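Local atomic coordinates of ESAT-6/WXG100 secretion system protein (Streptococcus gallolyticus, PDB entry 7JQE), a protein that forms the extracellular region of EsaA, a membrane subunit of the type VIIb secretion system, and probably takes part in exporting protein toxins. Residues A260-P265 with Y391-A396; Y255-A260 with K403-T408; E154-I159 with L479-I484; V167-V172 with N467-G472. All coordinates share one frame; numbering follows the deposited sequence.

Contact 1. Residues A260-P265 with Y391-A396; sequences AEDAKP and YVTDTA. With EDO (1,2-ethanediol), chain C; EDO (1,2-ethanediol), chain V.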
loop_
_atom_site.group_PDB
_atom_site.type_symbol
_atom_site.label_atom_id
_atom_site.label_comp_id
_atom_site.label_asym_id
_atom_site.label_seq_id
_atom_site.Cartn_x
_atom_site.Cartn_y
_atom_site.Cartn_z
ATOM N N ALA A 260 16.804 7.810 30.055
ATOM C CA ALA A 260 17.993 7.071 30.455
ATOM C C ALA A 260 19.108 8.040 30.834
ATOM O O ALA A 260 19.417 8.971 30.083
ATOM C CB ALA A 260 18.446 6.139 29.333
ATOM N N GLU A 261 19.706 7.823 32.001
ATOM C CA GLU A 261 20.778 8.670 32.508
ATOM C C GLU A 261 22.031 7.840 32.749
ATOM O O GLU A 261 21.961 6.719 33.263
ATOM C CB GLU A 261 20.369 9.378 33.809
ATOM C CG GLU A 261 19.348 10.492 33.626
ATOM C CD GLU A 261 19.873 11.633 32.771
ATOM O OE1 GLU A 261 21.098 11.874 32.786
ATOM O OE2 GLU A 261 19.060 12.282 32.077
ATOM N N ASP A 262 23.175 8.399 32.370
ATOM C CA ASP A 262 24.449 7.768 32.672
ATOM C C ASP A 262 24.781 7.948 34.148
ATOM O O ASP A 262 24.288 8.864 34.810
ATOM C CB ASP A 262 25.556 8.370 31.807
ATOM C CG ASP A 262 25.304 8.178 30.322
ATOM O OD1 ASP A 262 25.535 7.054 29.820
ATOM O OD2 ASP A 262 24.862 9.146 29.660
ATOM N N ALA A 263 25.614 7.047 34.669
ATOM C CA ALA A 263 26.141 7.239 36.011
ATOM C C ALA A 263 26.836 8.589 36.103
ATOM O O ALA A 263 27.368 9.108 35.118
ATOM C CB ALA A 263 27.117 6.121 36.374
ATOM N N LYS A 264 26.822 9.165 37.300
ATOM C CA LYS A 264 27.511 10.428 37.561
ATOM C C LYS A 264 28.577 10.205 38.627
ATOM O O LYS A 264 28.249 10.067 39.820
ATOM C CB LYS A 264 26.521 11.507 37.996
ATOM C CG LYS A 264 27.008 12.929 37.758
ATOM C CD LYS A 264 27.231 13.198 36.273
ATOM C CE LYS A 264 27.657 14.641 36.023
ATOM N NZ LYS A 264 28.001 14.886 34.591
ATOM N N PRO A 265 29.852 10.142 38.256
ATOM C CA PRO A 265 30.899 9.904 39.253
ATOM C C PRO A 265 31.136 11.133 40.119
ATOM O O PRO A 265 30.850 12.269 39.737
ATOM C CB PRO A 265 32.129 9.575 38.403
ATOM C CG PRO A 265 31.881 10.270 37.111
ATOM C CD PRO A 265 30.394 10.227 36.888
ATOM N N TYR A 391 35.297 8.238 34.652
ATOM C CA TYR A 391 34.785 8.095 33.294
ATOM C C TYR A 391 33.367 8.651 33.268
ATOM O O TYR A 391 32.470 8.098 33.914
ATOM C CB TYR A 391 34.818 6.630 32.865
ATOM C CG TYR A 391 34.288 5.700 33.936
ATOM C CD1 TYR A 391 32.951 5.306 33.948
ATOM C CD2 TYR A 391 35.118 5.234 34.950
ATOM C CE1 TYR A 391 32.459 4.464 34.935
ATOM C CE2 TYR A 391 34.636 4.389 35.942
ATOM C CZ TYR A 391 33.306 4.009 35.930
ATOM O OH TYR A 391 32.822 3.173 36.911
ATOM N N VAL A 392 33.172 9.759 32.562
ATOM C CA VAL A 392 31.840 10.315 32.356
ATOM C C VAL A 392 31.350 9.813 31.005
ATOM O O VAL A 392 31.823 10.263 29.960
ATOM C CB VAL A 392 31.844 11.846 32.410
ATOM C CG1 VAL A 392 30.415 12.371 32.331
ATOM C CG2 VAL A 392 32.530 12.333 33.677
ATOM N N THR A 393 30.420 8.865 31.025
ATOM C CA THR A 393 29.916 8.276 29.795
ATOM C C THR A 393 28.682 9.028 29.308
ATOM O O THR A 393 27.961 9.657 30.088
ATOM C CB THR A 393 29.580 6.797 29.990
ATOM O OG1 THR A 393 28.412 6.676 30.811
ATOM C CG2 THR A 393 30.740 6.075 30.664
ATOM N N ASP A 394 28.452 8.951 27.995
ATOM C CA ASP A 394 27.371 9.670 27.329
ATOM C C ASP A 394 26.488 8.729 26.519
ATOM O O ASP A 394 25.810 9.172 25.589
ATOM C CB ASP A 394 27.946 10.758 26.417
ATOM C CG ASP A 394 26.992 11.905 26.204
ATOM O OD1 ASP A 394 25.853 11.834 26.714
ATOM O OD2 ASP A 394 27.391 12.886 25.538
ATOM N N THR A 395 26.483 7.441 26.854
ATOM C CA THR A 395 25.898 6.415 26.005
ATOM C C THR A 395 24.686 5.737 26.638
ATOM O O THR A 395 24.277 4.663 26.182
ATOM C CB THR A 395 26.957 5.371 25.658
ATOM O OG1 THR A 395 27.440 4.766 26.866
ATOM C CG2 THR A 395 28.119 6.021 24.917
ATOM N N ALA A 396 24.104 6.338 27.680
ATOM C CA ALA A 396 22.971 5.708 28.351
ATOM C C ALA A 396 21.759 5.635 27.430
ATOM O O ALA A 396 21.111 4.589 27.321
ATOM C CB ALA A 396 22.625 6.471 29.627
HETATM C C1 EDO C . 23.895 11.380 23.654
HETATM O O1 EDO C . 24.010 9.971 23.899
HETATM C C2 EDO C . 24.255 11.689 22.204
HETATM O O2 EDO C . 23.426 10.920 21.318
HETATM C C1 EDO V . 18.481 12.107 28.751
HETATM O O1 EDO V . 18.032 11.120 27.814
HETATM C C2 EDO V . 19.528 13.014 28.107
HETATM O O2 EDO V . 20.672 12.244 27.717
#
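Asp262 CG stands anti to its own carbonyl carbon (chi1 -60°), and Thr393 OG1 sits between its backbone N and carbonyl carbon (chi1 71°); the two torsions bring a carboxylate and a hydroxyl together across the neck between the beta-strand region and helix 396-427. The two segments run nearly antiparallel here, one leading toward strand 268-275, the other leaving strand 382-392. Thr393 OG1 donates to Asp262 OD1 at 3.1 Å, arriving 51° out of the carboxylate plane. The backbone Thr395 N adds a weak bond to the same Asp262 OD1, also at 3.1 Å. OD1 therefore lies just before the first turn of helix 396-427, where the helix end would be expected to favour a negative charge. The other carboxylate oxygen has less favourable neighbours: Asp262 OD2 is 3.2 Å from Thr393 O, an acceptor pair, and Asp394 OD1, a like charge, lies 4.1 Å from Asp262 OD2. Apolar pairs flank this polar centre. Ala260 CB meets Ala396 CB at 4.2 Å, while the ring of Pro265 crosses the Val392 side chain at about a right angle. Tyr391 OH reaches beyond the chain, making a weak hydrogen bond to Thr370 of the second subunit. Lys264 bends back at chi2 and makes a weak hydrogen bond to Leu366 O; its NZ comes within 4.2 Å of Val392 CG1.

Contact 2. Residues Y255-A260 with K403-T408; sequences YSFLTA and KDDLKT. With EDO (1,2-ethanediol), chain V; EDO (1,2-ethanediol), chain B.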
loop_
_atom_site.group_PDB
_atom_site.type_symbol
_atom_site.label_atom_id
_atom_site.label_comp_id
_atom_site.label_asym_id
_atom_site.label_seq_id
_atom_site.Cartn_x
_atom_site.Cartn_y
_atom_site.Cartn_z
ATOM N N TYR A 255 8.747 5.172 26.263
ATOM C CA TYR A 255 10.034 4.735 25.734
ATOM C C TYR A 255 11.105 4.960 26.791
ATOM O O TYR A 255 11.341 6.099 27.207
ATOM C CB TYR A 255 10.378 5.483 24.445
ATOM C CG TYR A 255 9.369 5.270 23.337
ATOM C CD1 TYR A 255 9.309 4.066 22.644
ATOM C CD2 TYR A 255 8.479 6.275 22.983
ATOM C CE1 TYR A 255 8.384 3.869 21.631
ATOM C CE2 TYR A 255 7.560 6.092 21.973
ATOM C CZ TYR A 255 7.512 4.887 21.301
ATOM O OH TYR A 255 6.587 4.708 20.299
ATOM N N SER A 256 11.749 3.872 27.220
ATOM C CA SER A 256 12.792 3.970 28.240
ATOM C C SER A 256 13.846 5.014 27.876
ATOM O O SER A 256 14.183 5.883 28.685
ATOM C CB SER A 256 13.449 2.603 28.441
ATOM O OG SER A 256 12.481 1.598 28.686
ATOM N N PHE A 257 14.369 4.952 26.648
ATOM C CA PHE A 257 15.544 5.741 26.291
ATOM C C PHE A 257 15.317 7.246 26.389
ATOM O O PHE A 257 16.282 8.006 26.250
ATOM C CB PHE A 257 16.010 5.376 24.873
ATOM C CG PHE A 257 15.264 6.091 23.775
ATOM C CD1 PHE A 257 14.017 5.652 23.359
ATOM C CD2 PHE A 257 15.823 7.194 23.146
ATOM C CE1 PHE A 257 13.337 6.307 22.343
ATOM C CE2 PHE A 257 15.147 7.855 22.128
ATOM C CZ PHE A 257 13.903 7.412 21.727
ATOM N N LEU A 258 14.084 7.700 26.616
ATOM C CA LEU A 258 13.845 9.133 26.755
ATOM C C LEU A 258 14.226 9.653 28.135
ATOM O O LEU A 258 14.348 10.871 28.314
ATOM C CB LEU A 258 12.375 9.463 26.465
ATOM C CG LEU A 258 11.866 9.207 25.040
ATOM C CD1 LEU A 258 10.368 9.483 24.929
ATOM C CD2 LEU A 258 12.641 10.033 24.017
ATOM N N THR A 259 14.423 8.761 29.110
ATOM C CA THR A 259 14.802 9.161 30.461
ATOM C C THR A 259 16.024 8.397 30.958
ATOM O O THR A 259 16.255 8.333 32.170
ATOM C CB THR A 259 13.641 8.963 31.436
ATOM O OG1 THR A 259 13.399 7.560 31.611
ATOM C CG2 THR A 259 12.381 9.630 30.903
ATOM N N ALA A 260 16.804 7.810 30.055
ATOM C CA ALA A 260 17.993 7.071 30.455
ATOM C C ALA A 260 19.108 8.040 30.834
ATOM O O ALA A 260 19.417 8.971 30.083
ATOM C CB ALA A 260 18.446 6.139 29.333
ATOM N N LYS A 403 18.538 -1.498 22.936
ATOM C CA LYS A 403 18.192 -2.764 23.573
ATOM C C LYS A 403 16.764 -2.812 24.092
ATOM O O LYS A 403 16.199 -3.905 24.215
ATOM C CB LYS A 403 19.159 -3.071 24.724
ATOM C CG LYS A 403 18.993 -2.214 25.976
ATOM C CD LYS A 403 20.109 -2.522 26.989
ATOM C CE LYS A 403 19.977 -1.713 28.280
ATOM N NZ LYS A 403 18.807 -2.134 29.103
ATOM N N ASP A 404 16.161 -1.665 24.395
ATOM C CA ASP A 404 14.804 -1.638 24.929
ATOM C C ASP A 404 13.757 -1.289 23.878
ATOM O O ASP A 404 12.792 -2.035 23.700
ATOM C CB ASP A 404 14.713 -0.642 26.092
ATOM C CG ASP A 404 15.555 -1.059 27.285
ATOM O OD1 ASP A 404 15.700 -2.280 27.514
ATOM O OD2 ASP A 404 16.074 -0.166 27.993
ATOM N N ASP A 405 13.938 -0.179 23.164
ATOM C CA ASP A 405 12.854 0.451 22.425
ATOM C C ASP A 405 12.910 0.250 20.919
ATOM O O ASP A 405 11.862 0.265 20.272
ATOM C CB ASP A 405 12.834 1.956 22.719
ATOM C CG ASP A 405 12.557 2.255 24.179
ATOM O OD1 ASP A 405 11.666 1.601 24.760
ATOM O OD2 ASP A 405 13.234 3.134 24.750
ATOM N N LEU A 406 14.098 0.058 20.344
ATOM C CA LEU A 406 14.219 0.059 18.892
ATOM C C LEU A 406 13.293 -0.970 18.250
ATOM O O LEU A 406 12.611 -0.671 17.264
ATOM C CB LEU A 406 15.671 -0.191 18.493
ATOM C CG LEU A 406 16.079 0.276 17.098
ATOM C CD1 LEU A 406 15.537 1.670 16.826
ATOM C CD2 LEU A 406 17.596 0.258 16.972
ATOM N N LYS A 407 13.238 -2.179 18.812
ATOM C CA LYS A 407 12.403 -3.222 18.227
ATOM C C LYS A 407 10.935 -2.812 18.219
ATOM O O LYS A 407 10.184 -3.174 17.305
ATOM C CB LYS A 407 12.580 -4.530 18.989
ATOM C CG LYS A 407 11.950 -4.496 20.361
ATOM C CD LYS A 407 12.151 -5.799 21.106
ATOM C CE LYS A 407 12.227 -5.538 22.603
ATOM N NZ LYS A 407 11.154 -4.602 23.050
ATOM N N THR A 408 10.505 -2.068 19.238
ATOM C CA THR A 408 9.134 -1.579 19.244
ATOM C C THR A 408 8.951 -0.437 18.253
ATOM O O THR A 408 7.894 -0.315 17.628
ATOM C CB THR A 408 8.738 -1.140 20.647
ATOM O OG1 THR A 408 8.303 -2.286 21.387
ATOM C CG2 THR A 408 7.610 -0.126 20.591
HETATM C C1 EDO V . 18.481 12.107 28.751
HETATM O O1 EDO V . 18.032 11.120 27.814
HETATM C C2 EDO V . 19.528 13.014 28.107
HETATM O O2 EDO V . 20.672 12.244 27.717
HETATM C C1 EDO B . 4.416 -0.603 21.572
HETATM O O1 EDO B . 4.917 -1.943 21.607
HETATM C C2 EDO B . 4.558 0.030 22.952
HETATM O O2 EDO B . 4.059 1.372 22.920
#
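A short 3-10 segment, residues 256-258, docks on helix 396-427 where that helix widens into a pi-type turn, and the carboxylate of Asp405 receives it. Two successive backbone N-H groups point at this one group. Phe257 N donates to Asp405 OD2 at 2.9 Å with an N-H...O angle of 176°, meeting the oxygen nearly along its C-O axis. Ser256 N makes a weak bond to Asp405 OD1 at 3.3 Å. The carboxylate thus holds the entry of the 3-10 turn through backbone donors. Rotation of Asp405 about its first torsion (chi1 -63°), with CG anti to the carbonyl carbon, turns the acid toward the incoming loop. Two aromatic rings adjoin it. Asp405 OD2 lies at the ring edge of Phe257, 3.0 Å from CD1, and the ring and carboxylate planes are inclined by 58°. Tyr255 offers its edge to Asp405 OD1 and to Thr408 CG2, the latter 4.2 Å from Tyr255 CE1. Helix 211-219 packs on the same aromatics through Leu213. Asp404 also borders the loop at Ser256 CB, but its OD2 is hydrogen-bonded to Ser400 OG within its own helix, and Lys403 NZ makes a weak salt bridge to Asp404 OD1. At the helix kink, where Lys407 N lacks a bond to the preceding turn, the side chain of Lys407 folds back, its NZ donating to Asp404 O at 3.1 Å.

Contact 3. Residues E154-I159 with L479-I484; sequences ERKLAI and LTNEII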
loop_
_atom_site.group_PDB
_atom_site.type_symbol
_atom_site.label_atom_id
_atom_site.label_comp_id
_atom_site.label_asym_id
_atom_site.label_seq_id
_atom_site.Cartn_x
_atom_site.Cartn_y
_atom_site.Cartn_z
ATOM N N GLU A 154 -33.160 1.822 -53.338
ATOM C CA GLU A 154 -32.981 3.268 -53.358
ATOM C C GLU A 154 -33.759 3.933 -52.231
ATOM O O GLU A 154 -33.335 4.971 -51.711
ATOM C CB GLU A 154 -33.407 3.829 -54.716
ATOM C CG GLU A 154 -33.152 5.317 -54.888
ATOM C CD GLU A 154 -33.600 5.832 -56.245
ATOM O OE1 GLU A 154 -34.094 5.024 -57.063
ATOM O OE2 GLU A 154 -33.459 7.049 -56.491
ATOM N N ARG A 155 -34.890 3.342 -51.835
ATOM C CA ARG A 155 -35.684 3.893 -50.742
ATOM C C ARG A 155 -35.013 3.641 -49.396
ATOM O O ARG A 155 -34.906 4.549 -48.563
ATOM C CB ARG A 155 -37.089 3.290 -50.783
ATOM C CG ARG A 155 -38.094 3.921 -49.836
ATOM C CD ARG A 155 -39.500 3.839 -50.427
ATOM N NE ARG A 155 -39.624 2.716 -51.354
ATOM C CZ ARG A 155 -40.086 1.514 -51.024
ATOM N NH1 ARG A 155 -40.482 1.272 -49.783
ATOM N NH2 ARG A 155 -40.154 0.554 -51.936
ATOM N N LYS A 156 -34.546 2.410 -49.168
ATOM C CA LYS A 156 -33.840 2.099 -47.928
ATOM C C LYS A 156 -32.609 2.978 -47.755
ATOM O O LYS A 156 -32.329 3.457 -46.650
ATOM C CB LYS A 156 -33.448 0.623 -47.904
ATOM C CG LYS A 156 -34.540 -0.303 -47.403
ATOM C CD LYS A 156 -34.102 -1.756 -47.483
ATOM C CE LYS A 156 -34.827 -2.605 -46.451
ATOM N NZ LYS A 156 -36.305 -2.433 -46.527
ATOM N N LEU A 157 -31.851 3.195 -48.832
ATOM C CA LEU A 157 -30.677 4.057 -48.740
ATOM C C LEU A 157 -31.066 5.465 -48.305
ATOM O O LEU A 157 -30.431 6.056 -47.423
ATOM C CB LEU A 157 -29.941 4.088 -50.081
ATOM C CG LEU A 157 -28.661 4.927 -50.101
ATOM C CD1 LEU A 157 -27.657 4.408 -49.076
ATOM C CD2 LEU A 157 -28.048 4.959 -51.492
ATOM N N ALA A 158 -32.124 6.016 -48.910
ATOM C CA ALA A 158 -32.565 7.361 -48.559
ATOM C C ALA A 158 -33.000 7.444 -47.099
ATOM O O ALA A 158 -32.737 8.444 -46.423
ATOM C CB ALA A 158 -33.703 7.797 -49.481
ATOM N N ILE A 159 -33.682 6.411 -46.603
ATOM C CA ILE A 159 -34.116 6.406 -45.210
ATOM C C ILE A 159 -32.911 6.359 -44.282
ATOM O O ILE A 159 -32.812 7.135 -43.324
ATOM C CB ILE A 159 -35.074 5.228 -44.949
ATOM C CG1 ILE A 159 -36.325 5.352 -45.824
ATOM C CG2 ILE A 159 -35.443 5.157 -43.471
ATOM C CD1 ILE A 159 -37.239 4.139 -45.785
ATOM N N LEU A 479 -38.340 -1.395 -40.886
ATOM C CA LEU A 479 -39.714 -1.191 -40.441
ATOM C C LEU A 479 -40.360 -0.014 -41.160
ATOM O O LEU A 479 -41.547 -0.067 -41.502
ATOM C CB LEU A 479 -39.754 -0.988 -38.930
ATOM C CG LEU A 479 -39.389 -2.214 -38.094
ATOM C CD1 LEU A 479 -38.908 -1.793 -36.709
ATOM C CD2 LEU A 479 -40.574 -3.156 -37.992
ATOM N N THR A 480 -39.602 1.061 -41.392
ATOM C CA THR A 480 -40.143 2.177 -42.161
ATOM C C THR A 480 -40.447 1.752 -43.592
ATOM O O THR A 480 -41.506 2.083 -44.137
ATOM C CB THR A 480 -39.171 3.356 -42.149
ATOM O OG1 THR A 480 -39.063 3.875 -40.821
ATOM C CG2 THR A 480 -39.671 4.459 -43.071
ATOM N N ASN A 481 -39.530 1.008 -44.214
ATOM C CA ASN A 481 -39.760 0.532 -45.571
ATOM C C ASN A 481 -40.986 -0.369 -45.641
ATOM O O ASN A 481 -41.723 -0.351 -46.634
ATOM C CB ASN A 481 -38.523 -0.204 -46.082
ATOM C CG ASN A 481 -38.673 -0.661 -47.516
ATOM O OD1 ASN A 481 -38.510 0.125 -48.448
ATOM N ND2 ASN A 481 -38.993 -1.935 -47.701
ATOM N N GLU A 482 -41.220 -1.166 -44.596
ATOM C CA GLU A 482 -42.382 -2.048 -44.588
ATOM C C GLU A 482 -43.676 -1.252 -44.465
ATOM O O GLU A 482 -44.679 -1.579 -45.113
ATOM C CB GLU A 482 -42.253 -3.070 -43.458
ATOM C CG GLU A 482 -41.151 -4.102 -43.693
ATOM C CD GLU A 482 -40.469 -4.548 -42.411
ATOM O OE1 GLU A 482 -40.900 -4.119 -41.323
ATOM O OE2 GLU A 482 -39.497 -5.327 -42.493
ATOM N N ILE A 483 -43.669 -0.194 -43.650
ATOM C CA ILE A 483 -44.842 0.672 -43.554
ATOM C C ILE A 483 -45.171 1.277 -44.914
ATOM O O ILE A 483 -46.340 1.360 -45.310
ATOM C CB ILE A 483 -44.615 1.763 -42.492
ATOM C CG1 ILE A 483 -44.335 1.127 -41.128
ATOM C CG2 ILE A 483 -45.813 2.694 -42.423
ATOM C CD1 ILE A 483 -44.066 2.127 -40.033
ATOM N N ILE A 484 -44.146 1.714 -45.647
ATOM C CA ILE A 484 -44.368 2.307 -46.961
ATOM C C ILE A 484 -45.029 1.297 -47.889
ATOM O O ILE A 484 -45.989 1.616 -48.603
ATOM C CB ILE A 484 -43.042 2.827 -47.543
ATOM C CG1 ILE A 484 -42.585 4.077 -46.787
ATOM C CG2 ILE A 484 -43.176 3.104 -49.028
ATOM C CD1 ILE A 484 -41.245 4.622 -47.246
#
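Arg155 and Asn481 meet at about a right angle as side chains, yet their flat ends are nearly parallel: guanidinium and amide planes differ by 16°, and one end of the amide reaches over the guanidinium face near NH1. Asn481 CG is 3.5 Å from Arg155 NH1. This placement follows from Asn481 carrying CG anti to its backbone N (chi1 -177°), which extends the amide toward helix 152-164. Lys156 approaches across the same amide at about a right angle, its chain bending at the last torsion until NZ stands 3.1 Å from Asn481 CG. The backbone Asn481 O lies at the guanidinium edge, in its plane, while Arg155 NE makes a weak hydrogen bond to Thr149 O. Next to these polar groups, the Arg155 and Ile484 side chains lie alongside, running opposite ways, with Arg155 CD 3.7 Å from Ile484 CD1. The Ile159 side chain meets that of Thr480 at a slant, with CD1 3.7 Å from Thr480 CG2, and Ile159 CD1 reaches Ile484 CD1 at 4.3 Å. Thr480 turns CG2 to this apolar patch, while its OG1 is hydrogen-bonded to Arg127 and Tyr476 O. The short axes approach to 10.1 Å, and their N-to-C directions differ by 130°, an oblique antiparallel crossing. Helix 102-135 covers another flank of helix 462-491 through Val130, Leu120 and Val123, so the arrangement is that of a helical bundle built from distant parts of the chain.

Contact 4. Residues V167-V172 with N467-G472; sequences VTDDSV and NFKESG. With EDO (1,2-ethanediol), chain S.
Lys469 reaches from helix 462-491 toward the turn that opens helix 169-179, and its ammonium has two partners there, neither close. Lys469 NZ gives a weak hydrogen bond to the backbone Val167 O at 3.3 Å, and a long salt bridge joins it to Asp169 OD1 at 3.7 Å. The fully extended chain, with CG anti to the backbone N (chi1 -173°), delivers the charge to that turn. Next to it, Thr168 occupies the N-cap position, and Thr168 OG1 shares a hydrogen bond with Ser171 OG at 3.0 Å. Thr168 O also accepts a weak bond from Val172 N. The Val172 side chain adds only apolar contacts: its CG2 lies 3.7 Å from Lys469 CG, so the lysine's aliphatic part is packed while its tip is polar. Val172 CG1 touches the edge of the Phe468 ring, in its plane, 3.7 Å from CD2. That ring meets Tyr134 of helix 102-135 and also packs on Gln179 of the second subunit. On another flank of the helix, Ser471 OG is hydrogen-bonded to the ethanediol O1 at 3.1 Å, and Ser471 itself packs on Gln133 of the second subunit. The weak, long polar bonds suggest that packing of Val172 on the Lys469 chain and the Phe468 edge carries most of the contact, the ammonium adding a modest electrostatic tie at the start of helix 169-179.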
loop_
_atom_site.group_PDB
_atom_site.type_symbol
_atom_site.label_atom_id
_atom_site.label_comp_id
_atom_site.label_asym_id
_atom_site.label_seq_id
_atom_site.Cartn_x
_atom_site.Cartn_y
_atom_site.Cartn_z
ATOM N N VAL A 167 -29.812 11.215 -35.839
ATOM C CA VAL A 167 -29.541 10.596 -34.548
ATOM C C VAL A 167 -28.091 10.880 -34.184
ATOM O O VAL A 167 -27.174 10.544 -34.944
ATOM C CB VAL A 167 -29.815 9.084 -34.576
ATOM C CG1 VAL A 167 -29.388 8.446 -33.272
ATOM C CG2 VAL A 167 -31.285 8.822 -34.837
ATOM N N THR A 168 -27.883 11.501 -33.027
ATOM C CA THR A 168 -26.537 11.775 -32.549
ATOM C C THR A 168 -25.979 10.563 -31.814
ATOM O O THR A 168 -26.720 9.758 -31.241
ATOM C CB THR A 168 -26.524 12.988 -31.621
ATOM O OG1 THR A 168 -27.168 12.650 -30.387
ATOM C CG2 THR A 168 -27.258 14.158 -32.262
ATOM N N ASP A 169 -24.652 10.436 -31.835
ATOM C CA ASP A 169 -24.021 9.325 -31.135
ATOM C C ASP A 169 -24.268 9.406 -29.638
ATOM O O ASP A 169 -24.296 8.374 -28.956
ATOM C CB ASP A 169 -22.525 9.296 -31.440
ATOM C CG ASP A 169 -22.240 9.131 -32.921
ATOM O OD1 ASP A 169 -22.680 9.993 -33.714
ATOM O OD2 ASP A 169 -21.580 8.141 -33.296
ATOM N N ASP A 170 -24.465 10.618 -29.109
ATOM C CA ASP A 170 -24.744 10.759 -27.683
ATOM C C ASP A 170 -26.079 10.127 -27.316
ATOM O O ASP A 170 -26.183 9.430 -26.300
ATOM C CB ASP A 170 -24.720 12.235 -27.283
ATOM C CG ASP A 170 -23.310 12.784 -27.150
ATOM O OD1 ASP A 170 -22.382 11.989 -26.880
ATOM O OD2 ASP A 170 -23.129 14.011 -27.312
ATOM N N SER A 171 -27.111 10.359 -28.132
ATOM C CA SER A 171 -28.411 9.754 -27.863
ATOM C C SER A 171 -28.310 8.236 -27.838
ATOM O O SER A 171 -28.876 7.582 -26.954
ATOM C CB SER A 171 -29.427 10.216 -28.904
ATOM O OG SER A 171 -29.522 11.630 -28.916
ATOM N N VAL A 172 -27.579 7.655 -28.791
ATOM C CA VAL A 172 -27.396 6.207 -28.805
ATOM C C VAL A 172 -26.648 5.755 -27.556
ATOM O O VAL A 172 -26.959 4.710 -26.971
ATOM C CB VAL A 172 -26.667 5.772 -30.090
ATOM C CG1 VAL A 172 -26.443 4.269 -30.091
ATOM C CG2 VAL A 172 -27.457 6.202 -31.321
ATOM N N ASN A 467 -21.890 0.324 -33.256
ATOM C CA ASN A 467 -22.572 -0.900 -33.662
ATOM C C ASN A 467 -24.008 -0.934 -33.155
ATOM O O ASN A 467 -24.899 -1.461 -33.834
ATOM C CB ASN A 467 -21.792 -2.120 -33.173
ATOM C CG ASN A 467 -20.516 -2.347 -33.961
ATOM O OD1 ASN A 467 -20.376 -1.869 -35.089
ATOM N ND2 ASN A 467 -19.583 -3.086 -33.376
ATOM N N PHE A 468 -24.254 -0.381 -31.964
ATOM C CA PHE A 468 -25.624 -0.278 -31.467
ATOM C C PHE A 468 -26.445 0.657 -32.343
ATOM O O PHE A 468 -27.591 0.351 -32.696
ATOM C CB PHE A 468 -25.613 0.207 -30.017
ATOM C CG PHE A 468 -26.907 -0.016 -29.281
ATOM C CD1 PHE A 468 -27.339 -1.297 -28.981
ATOM C CD2 PHE A 468 -27.668 1.059 -28.852
ATOM C CE1 PHE A 468 -28.519 -1.503 -28.286
ATOM C CE2 PHE A 468 -28.846 0.859 -28.157
ATOM C CZ PHE A 468 -29.272 -0.427 -27.875
ATOM N N LYS A 469 -25.869 1.804 -32.704
ATOM C CA LYS A 469 -26.530 2.714 -33.630
ATOM C C LYS A 469 -26.832 2.018 -34.952
ATOM O O LYS A 469 -27.910 2.205 -35.529
ATOM C CB LYS A 469 -25.649 3.946 -33.850
ATOM C CG LYS A 469 -26.281 5.062 -34.662
ATOM C CD LYS A 469 -25.257 6.125 -35.036
ATOM C CE LYS A 469 -25.919 7.317 -35.711
ATOM N NZ LYS A 469 -24.931 8.358 -36.109
ATOM N N GLU A 470 -25.898 1.196 -35.436
ATOM C CA GLU A 470 -26.091 0.521 -36.717
ATOM C C GLU A 470 -27.209 -0.512 -36.642
ATOM O O GLU A 470 -27.953 -0.697 -37.610
ATOM C CB GLU A 470 -24.782 -0.128 -37.167
ATOM C CG GLU A 470 -24.046 0.648 -38.250
ATOM C CD GLU A 470 -22.634 0.139 -38.483
ATOM O OE1 GLU A 470 -21.757 0.417 -37.644
ATOM O OE2 GLU A 470 -22.401 -0.543 -39.503
ATOM N N SER A 471 -27.342 -1.199 -35.508
ATOM C CA SER A 471 -28.421 -2.169 -35.361
ATOM C C SER A 471 -29.777 -1.476 -35.362
ATOM O O SER A 471 -30.712 -1.913 -36.044
ATOM C CB SER A 471 -28.231 -2.982 -34.080
ATOM O OG SER A 471 -27.120 -3.852 -34.193
ATOM N N GLY A 472 -29.899 -0.385 -34.604
ATOM C CA GLY A 472 -31.161 0.337 -34.567
ATOM C C GLY A 472 -31.550 0.908 -35.919
ATOM O O GLY A 472 -32.715 0.843 -36.320
HETATM C C1 EDO S . -24.119 -5.184 -32.867
HETATM O O1 EDO S . -25.224 -4.887 -32.003
HETATM C C2 EDO S . -23.524 -6.543 -32.510
HETATM O O2 EDO S . -24.515 -7.565 -32.671
#

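Overall arrangement
The four contacts form two pairs at opposite sides of the centre of a very elongated chain. Contacts 3 and 4 share helix 462-491, with centres about 18 Å apart and nearest atoms about 7 Å apart. Contacts 1 and 2 share Ala260, have centres about 16 Å apart, and both touch the same ethanediol. Between the pairs the separation is large: about 70 Å between the centres of contacts 2 and 4, and about 102 Å between those of contacts 1 and 3. Along the sequence all are nested, contact 3 enclosing 4, then 2, then 1, consistent with a chain that runs out to the beta-strand region and returns. All four have neighbours in the second subunit.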